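Local coordinates for BH1974 protein (Bacillus halodurans, PDB 3ON5) that probably serves as an XdhC/CoxI-type accessory protein, a family associated with maturation of molybdenum enzymes such as xanthine dehydrogenase, at residues E200-L214 against F258-H271. Residues are numbered along the deposited sequence; the frame is centred on the assembly and turned at random.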
loop_
_atom_site.group_PDB
_atom_site.type_symbol
_atom_site.label_atom_id
_atom_site.label_comp_id
_atom_site.label_asym_id
_atom_site.label_seq_id
_atom_site.Cartn_x
_atom_site.Cartn_y
_atom_site.Cartn_z
ATOM N N GLU A 200 -16.151 22.090 -18.891
ATOM C CA GLU A 200 -17.423 22.774 -18.732
ATOM C C GLU A 200 -17.346 23.597 -17.466
ATOM O O GLU A 200 -16.734 23.154 -16.487
ATOM C CB GLU A 200 -18.596 21.774 -18.694
ATOM C CG GLU A 200 -18.793 20.961 -19.971
ATOM C CD GLU A 200 -19.118 21.709 -21.257
ATOM O OE1 GLU A 200 -19.497 22.902 -21.198
ATOM O OE2 GLU A 200 -19.042 21.072 -22.331
ATOM N N ARG A 201 -17.877 24.826 -17.495
ATOM C CA ARG A 201 -17.792 25.707 -16.338
ATOM C C ARG A 201 -19.055 25.676 -15.526
ATOM O O ARG A 201 -20.146 25.673 -16.081
ATOM C CB ARG A 201 -17.500 27.122 -16.789
ATOM C CG ARG A 201 -16.038 27.476 -16.703
ATOM C CD ARG A 201 -15.622 28.452 -17.770
ATOM N NE ARG A 201 -16.413 29.680 -17.847
ATOM C CZ ARG A 201 -15.986 30.863 -17.427
ATOM N NH1 ARG A 201 -14.784 30.980 -16.864
ATOM N NH2 ARG A 201 -16.741 31.953 -17.602
ATOM N N LEU A 202 -18.892 25.634 -14.202
ATOM C CA LEU A 202 -19.971 25.671 -13.226
ATOM C C LEU A 202 -19.720 26.829 -12.296
ATOM O O LEU A 202 -18.767 26.800 -11.502
ATOM C CB LEU A 202 -20.104 24.353 -12.463
ATOM C CG LEU A 202 -21.207 24.296 -11.411
ATOM C CD1 LEU A 202 -22.576 24.288 -12.056
ATOM C CD2 LEU A 202 -21.037 23.083 -10.525
ATOM N N ILE A 203 -20.543 27.884 -12.448
ATOM C CA ILE A 203 -20.439 29.132 -11.700
ATOM C C ILE A 203 -21.448 29.059 -10.562
ATOM O O ILE A 203 -22.660 29.065 -10.795
ATOM C CB ILE A 203 -20.643 30.356 -12.640
ATOM C CG1 ILE A 203 -19.738 30.234 -13.890
ATOM C CG2 ILE A 203 -20.418 31.690 -11.874
ATOM C CD1 ILE A 203 -19.955 31.171 -14.987
ATOM N N ILE A 204 -20.928 28.954 -9.324
ATOM C CA ILE A 204 -21.725 28.809 -8.104
ATOM C C ILE A 204 -21.764 30.130 -7.327
ATOM O O ILE A 204 -20.724 30.671 -6.936
ATOM C CB ILE A 204 -21.178 27.665 -7.222
ATOM C CG1 ILE A 204 -21.072 26.347 -8.028
ATOM C CG2 ILE A 204 -22.059 27.495 -5.985
ATOM C CD1 ILE A 204 -20.228 25.235 -7.395
ATOM N N PHE A 205 -22.983 30.639 -7.126
ATOM C CA PHE A 205 -23.278 31.829 -6.341
ATOM C C PHE A 205 -23.687 31.386 -4.950
ATOM O O PHE A 205 -24.765 30.810 -4.770
ATOM C CB PHE A 205 -24.352 32.688 -7.008
ATOM C CG PHE A 205 -23.878 33.424 -8.235
ATOM C CD1 PHE A 205 -23.292 34.677 -8.128
ATOM C CD2 PHE A 205 -24.054 32.882 -9.504
ATOM C CE1 PHE A 205 -22.867 35.366 -9.258
ATOM C CE2 PHE A 205 -23.623 33.572 -10.636
ATOM C CZ PHE A 205 -23.034 34.810 -10.505
ATOM N N GLY A 206 -22.777 31.578 -3.999
ATOM C CA GLY A 206 -22.964 31.193 -2.611
ATOM C C GLY A 206 -21.811 30.355 -2.115
ATOM O O GLY A 206 -21.287 29.520 -2.856
ATOM N N ALA A 207 -21.374 30.602 -0.868
ATOM C CA ALA A 207 -20.285 29.851 -0.252
ATOM C C ALA A 207 -20.691 29.345 1.160
ATOM O O ALA A 207 -19.840 29.193 2.039
ATOM C CB ALA A 207 -19.027 30.698 -0.185
ATOM N N GLY A 208 -21.974 29.014 1.327
ATOM C CA GLY A 208 -22.500 28.440 2.561
ATOM C C GLY A 208 -21.983 27.030 2.801
ATOM O O GLY A 208 -21.400 26.433 1.891
ATOM N N PRO A 209 -22.203 26.438 4.001
ATOM C CA PRO A 209 -21.663 25.088 4.278
ATOM C C PRO A 209 -22.288 23.956 3.433
ATOM O O PRO A 209 -21.823 22.808 3.518
ATOM C CB PRO A 209 -21.991 24.869 5.752
ATOM C CG PRO A 209 -23.063 25.826 6.068
ATOM C CD PRO A 209 -22.839 27.014 5.200
ATOM N N ASP A 210 -23.284 24.268 2.580
ATOM C CA ASP A 210 -23.915 23.288 1.691
ATOM C C ASP A 210 -23.213 23.219 0.304
ATOM O O ASP A 210 -23.435 22.262 -0.454
ATOM C CB ASP A 210 -25.408 23.618 1.502
ATOM C CG ASP A 210 -25.761 25.011 0.978
ATOM O OD1 ASP A 210 -25.188 26.011 1.477
ATOM O OD2 ASP A 210 -26.710 25.117 0.205
ATOM N N VAL A 211 -22.349 24.219 -0.004
ATOM C CA VAL A 211 -21.662 24.384 -1.291
ATOM C C VAL A 211 -20.372 23.500 -1.369
ATOM O O VAL A 211 -20.143 22.953 -2.452
ATOM C CB VAL A 211 -21.337 25.878 -1.551
ATOM C CG1 VAL A 211 -20.662 26.072 -2.901
ATOM C CG2 VAL A 211 -22.608 26.715 -1.486
ATOM N N PRO A 212 -19.549 23.287 -0.304
ATOM C CA PRO A 212 -18.344 22.449 -0.469
ATOM C C PRO A 212 -18.622 21.037 -1.065
ATOM O O PRO A 212 -17.841 20.692 -1.975
ATOM C CB PRO A 212 -17.804 22.347 0.958
ATOM C CG PRO A 212 -18.194 23.620 1.568
ATOM C CD PRO A 212 -19.586 23.851 1.061
ATOM N N PRO A 213 -19.682 20.238 -0.685
ATOM C CA PRO A 213 -19.861 18.921 -1.335
ATOM C C PRO A 213 -20.149 19.041 -2.832
ATOM O O PRO A 213 -19.640 18.228 -3.601
ATOM C CB PRO A 213 -21.057 18.299 -0.604
ATOM C CG PRO A 213 -21.694 19.359 0.144
ATOM C CD PRO A 213 -20.698 20.438 0.377
ATOM N N LEU A 214 -20.922 20.061 -3.245
ATOM C CA LEU A 214 -21.247 20.311 -4.641
ATOM C C LEU A 214 -19.982 20.615 -5.451
ATOM O O LEU A 214 -19.858 20.122 -6.570
ATOM C CB LEU A 214 -22.243 21.470 -4.739
ATOM C CG LEU A 214 -22.588 21.964 -6.126
ATOM C CD1 LEU A 214 -23.470 20.988 -6.850
ATOM C CD2 LEU A 214 -23.260 23.276 -6.036
ATOM N N PHE A 258 -16.822 39.527 -13.994
ATOM C CA PHE A 258 -16.631 38.166 -14.531
ATOM C C PHE A 258 -17.613 37.872 -15.667
ATOM O O PHE A 258 -18.828 37.891 -15.475
ATOM C CB PHE A 258 -16.794 37.133 -13.412
ATOM C CG PHE A 258 -16.445 35.690 -13.736
ATOM C CD1 PHE A 258 -17.366 34.861 -14.377
ATOM C CD2 PHE A 258 -15.264 35.113 -13.256
ATOM C CE1 PHE A 258 -17.067 33.520 -14.619
ATOM C CE2 PHE A 258 -14.972 33.772 -13.495
ATOM C CZ PHE A 258 -15.869 32.990 -14.182
ATOM N N LEU A 259 -17.068 37.566 -16.847
ATOM C CA LEU A 259 -17.844 37.229 -18.038
ATOM C C LEU A 259 -18.382 35.793 -17.957
ATOM O O LEU A 259 -17.629 34.835 -17.740
ATOM C CB LEU A 259 -16.978 37.404 -19.297
ATOM C CG LEU A 259 -17.541 36.900 -20.625
ATOM C CD1 LEU A 259 -18.799 37.680 -21.042
ATOM C CD2 LEU A 259 -16.482 36.978 -21.692
ATOM N N ILE A 260 -19.699 35.679 -18.138
ATOM C CA ILE A 260 -20.430 34.426 -18.147
ATOM C C ILE A 260 -20.796 34.150 -19.599
ATOM O O ILE A 260 -21.499 34.938 -20.232
ATOM C CB ILE A 260 -21.649 34.439 -17.190
ATOM C CG1 ILE A 260 -21.189 34.680 -15.723
ATOM C CG2 ILE A 260 -22.416 33.115 -17.311
ATOM C CD1 ILE A 260 -22.290 34.834 -14.693
ATOM N N ARG A 261 -20.257 33.069 -20.142
ATOM C CA ARG A 261 -20.471 32.694 -21.530
ATOM C C ARG A 261 -21.785 31.883 -21.641
ATOM O O ARG A 261 -22.300 31.413 -20.625
ATOM C CB ARG A 261 -19.255 31.923 -22.046
ATOM C CG ARG A 261 -17.964 32.736 -21.950
ATOM C CD ARG A 261 -16.809 32.115 -22.690
ATOM N NE ARG A 261 -16.535 30.745 -22.245
ATOM C CZ ARG A 261 -15.649 30.418 -21.311
ATOM N NH1 ARG A 261 -14.936 31.360 -20.703
ATOM N NH2 ARG A 261 -15.457 29.146 -20.990
ATOM N N PRO A 262 -22.389 31.747 -22.844
ATOM C CA PRO A 262 -23.680 31.043 -22.941
ATOM C C PRO A 262 -23.585 29.528 -22.694
ATOM O O PRO A 262 -24.599 28.916 -22.340
ATOM C CB PRO A 262 -24.119 31.312 -24.386
ATOM C CG PRO A 262 -23.300 32.476 -24.829
ATOM C CD PRO A 262 -21.989 32.274 -24.161
ATOM N N ASP A 263 -22.381 28.929 -22.853
ATOM C CA ASP A 263 -22.172 27.494 -22.657
ATOM C C ASP A 263 -21.888 27.160 -21.162
ATOM O O ASP A 263 -21.663 25.986 -20.825
ATOM C CB ASP A 263 -21.026 26.979 -23.557
ATOM C CG ASP A 263 -19.655 27.632 -23.384
ATOM O OD1 ASP A 263 -19.592 28.883 -23.348
ATOM O OD2 ASP A 263 -18.632 26.893 -23.409
ATOM N N ASP A 264 -21.945 28.180 -20.269
ATOM C CA ASP A 264 -21.709 28.004 -18.838
ATOM C C ASP A 264 -22.975 27.504 -18.113
ATOM O O ASP A 264 -24.103 27.659 -18.610
ATOM C CB ASP A 264 -21.220 29.325 -18.188
ATOM C CG ASP A 264 -19.821 29.792 -18.560
ATOM O OD1 ASP A 264 -18.973 28.934 -18.905
ATOM O OD2 ASP A 264 -19.549 31.002 -18.429
ATOM N N PHE A 265 -22.753 26.920 -16.911
ATOM C CA PHE A 265 -23.757 26.406 -15.973
ATOM C C PHE A 265 -23.765 27.275 -14.722
ATOM O O PHE A 265 -22.721 27.452 -14.086
ATOM C CB PHE A 265 -23.477 24.924 -15.611
ATOM C CG PHE A 265 -23.533 23.966 -16.779
ATOM C CD1 PHE A 265 -22.439 23.806 -17.626
ATOM C CD2 PHE A 265 -24.664 23.196 -17.010
ATOM C CE1 PHE A 265 -22.503 22.945 -18.728
ATOM C CE2 PHE A 265 -24.722 22.319 -18.103
ATOM C CZ PHE A 265 -23.639 22.205 -18.955
ATOM N N VAL A 266 -24.923 27.836 -14.379
ATOM C CA VAL A 266 -25.024 28.706 -13.214
ATOM C C VAL A 266 -25.857 28.006 -12.142
ATOM O O VAL A 266 -26.879 27.364 -12.438
ATOM C CB VAL A 266 -25.581 30.111 -13.552
ATOM C CG1 VAL A 266 -25.722 30.965 -12.290
ATOM C CG2 VAL A 266 -24.689 30.819 -14.575
ATOM N N LEU A 267 -25.409 28.157 -10.883
ATOM C CA LEU A 267 -26.042 27.608 -9.699
ATOM C C LEU A 267 -26.142 28.703 -8.638
ATOM O O LEU A 267 -25.118 29.178 -8.143
ATOM C CB LEU A 267 -25.188 26.429 -9.256
ATOM C CG LEU A 267 -25.833 25.228 -8.595
ATOM C CD1 LEU A 267 -27.086 24.767 -9.307
ATOM C CD2 LEU A 267 -24.879 24.134 -8.633
ATOM N N ILE A 268 -27.374 29.177 -8.388
ATOM C CA ILE A 268 -27.721 30.255 -7.462
ATOM C C ILE A 268 -28.128 29.626 -6.126
ATOM O O ILE A 268 -29.215 29.042 -6.025
ATOM C CB ILE A 268 -28.858 31.150 -8.063
ATOM C CG1 ILE A 268 -28.592 31.552 -9.528
ATOM C CG2 ILE A 268 -29.108 32.361 -7.202
ATOM C CD1 ILE A 268 -29.721 32.383 -10.193
HETATM N N MSE A 269 -27.268 29.725 -5.099
HETATM C CA MSE A 269 -27.580 29.112 -3.798
HETATM C C MSE A 269 -26.987 29.919 -2.653
HETATM O O MSE A 269 -26.252 29.374 -1.810
HETATM C CB MSE A 269 -27.082 27.669 -3.744
HETATM C CG MSE A 269 -25.719 27.449 -4.399
HETATM SE SE MSE A 269 -25.318 25.565 -4.438
HETATM C CE MSE A 269 -26.941 24.921 -5.186
ATOM N N THR A 270 -27.360 31.219 -2.606
ATOM C CA THR A 270 -26.858 32.159 -1.613
ATOM C C THR A 270 -27.689 32.105 -0.336
ATOM O O THR A 270 -27.188 32.507 0.708
ATOM C CB THR A 270 -26.826 33.606 -2.151
ATOM O OG1 THR A 270 -28.148 34.136 -2.213
ATOM C CG2 THR A 270 -26.127 33.739 -3.493
ATOM N N HIS A 271 -28.961 31.641 -0.420
ATOM C CA HIS A 271 -29.933 31.566 0.685
ATOM C C HIS A 271 -30.372 32.969 1.106
ATOM O O HIS A 271 -30.929 33.133 2.182
ATOM C CB HIS A 271 -29.384 30.790 1.903
ATOM C CG HIS A 271 -29.035 29.365 1.613
ATOM N ND1 HIS A 271 -29.998 28.385 1.606
ATOM C CD2 HIS A 271 -27.831 28.797 1.372
ATOM C CE1 HIS A 271 -29.363 27.253 1.342
ATOM N NE2 HIS A 271 -28.055 27.450 1.185
#
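R201 grips D264 side-on: NE reaches OD1 at 2.9 Å and NH2 reaches OD2 at 3.1 Å, both bonds lying close to the guanidinium plane and arriving on the syn sides of the carboxylate but well out of its own plane, which is turned 41° away. NH2 also makes a weak bond to L259 O, while R261 lays its NH1 over one guanidinium face, bringing two like charges together. From the opposite face of the carboxylate, the backbone N of R261 donates to D264 OD2, so the type I turn from R261 to D264 helps to hold the acceptor in place. A leucine in place of R201 would probably leave the buried D264 carboxylate without its charged mate and L259 O without this donor.

Next to this pair, strands 200-205 and 265-268 run parallel, joined by alternating backbone bonds from F265 N to R201 O through to M269 N to F205 O. In I203, CG1 beside the backbone N (chi1 -50°) carries CD1 over to F258 CE1 (3.7 Å) and I260 CG1. On the same face, F205 offers its ring edge to V266 CG1. L202, I204 and L267 line the other face, where I204 CG2 meets CG of selenomethionine M269 (4.0 Å).

Past the strand ends, H271 NE2 donates to D210 OD2 at 2.9 Å, while Y49 of the second subunit meets the histidine ring edge-to-face. Strands 200-205 and 265-268 are central neighbours in a parallel Rossmann-like sheet, the glycine-containing 206-210 loop leading into helix 211-221.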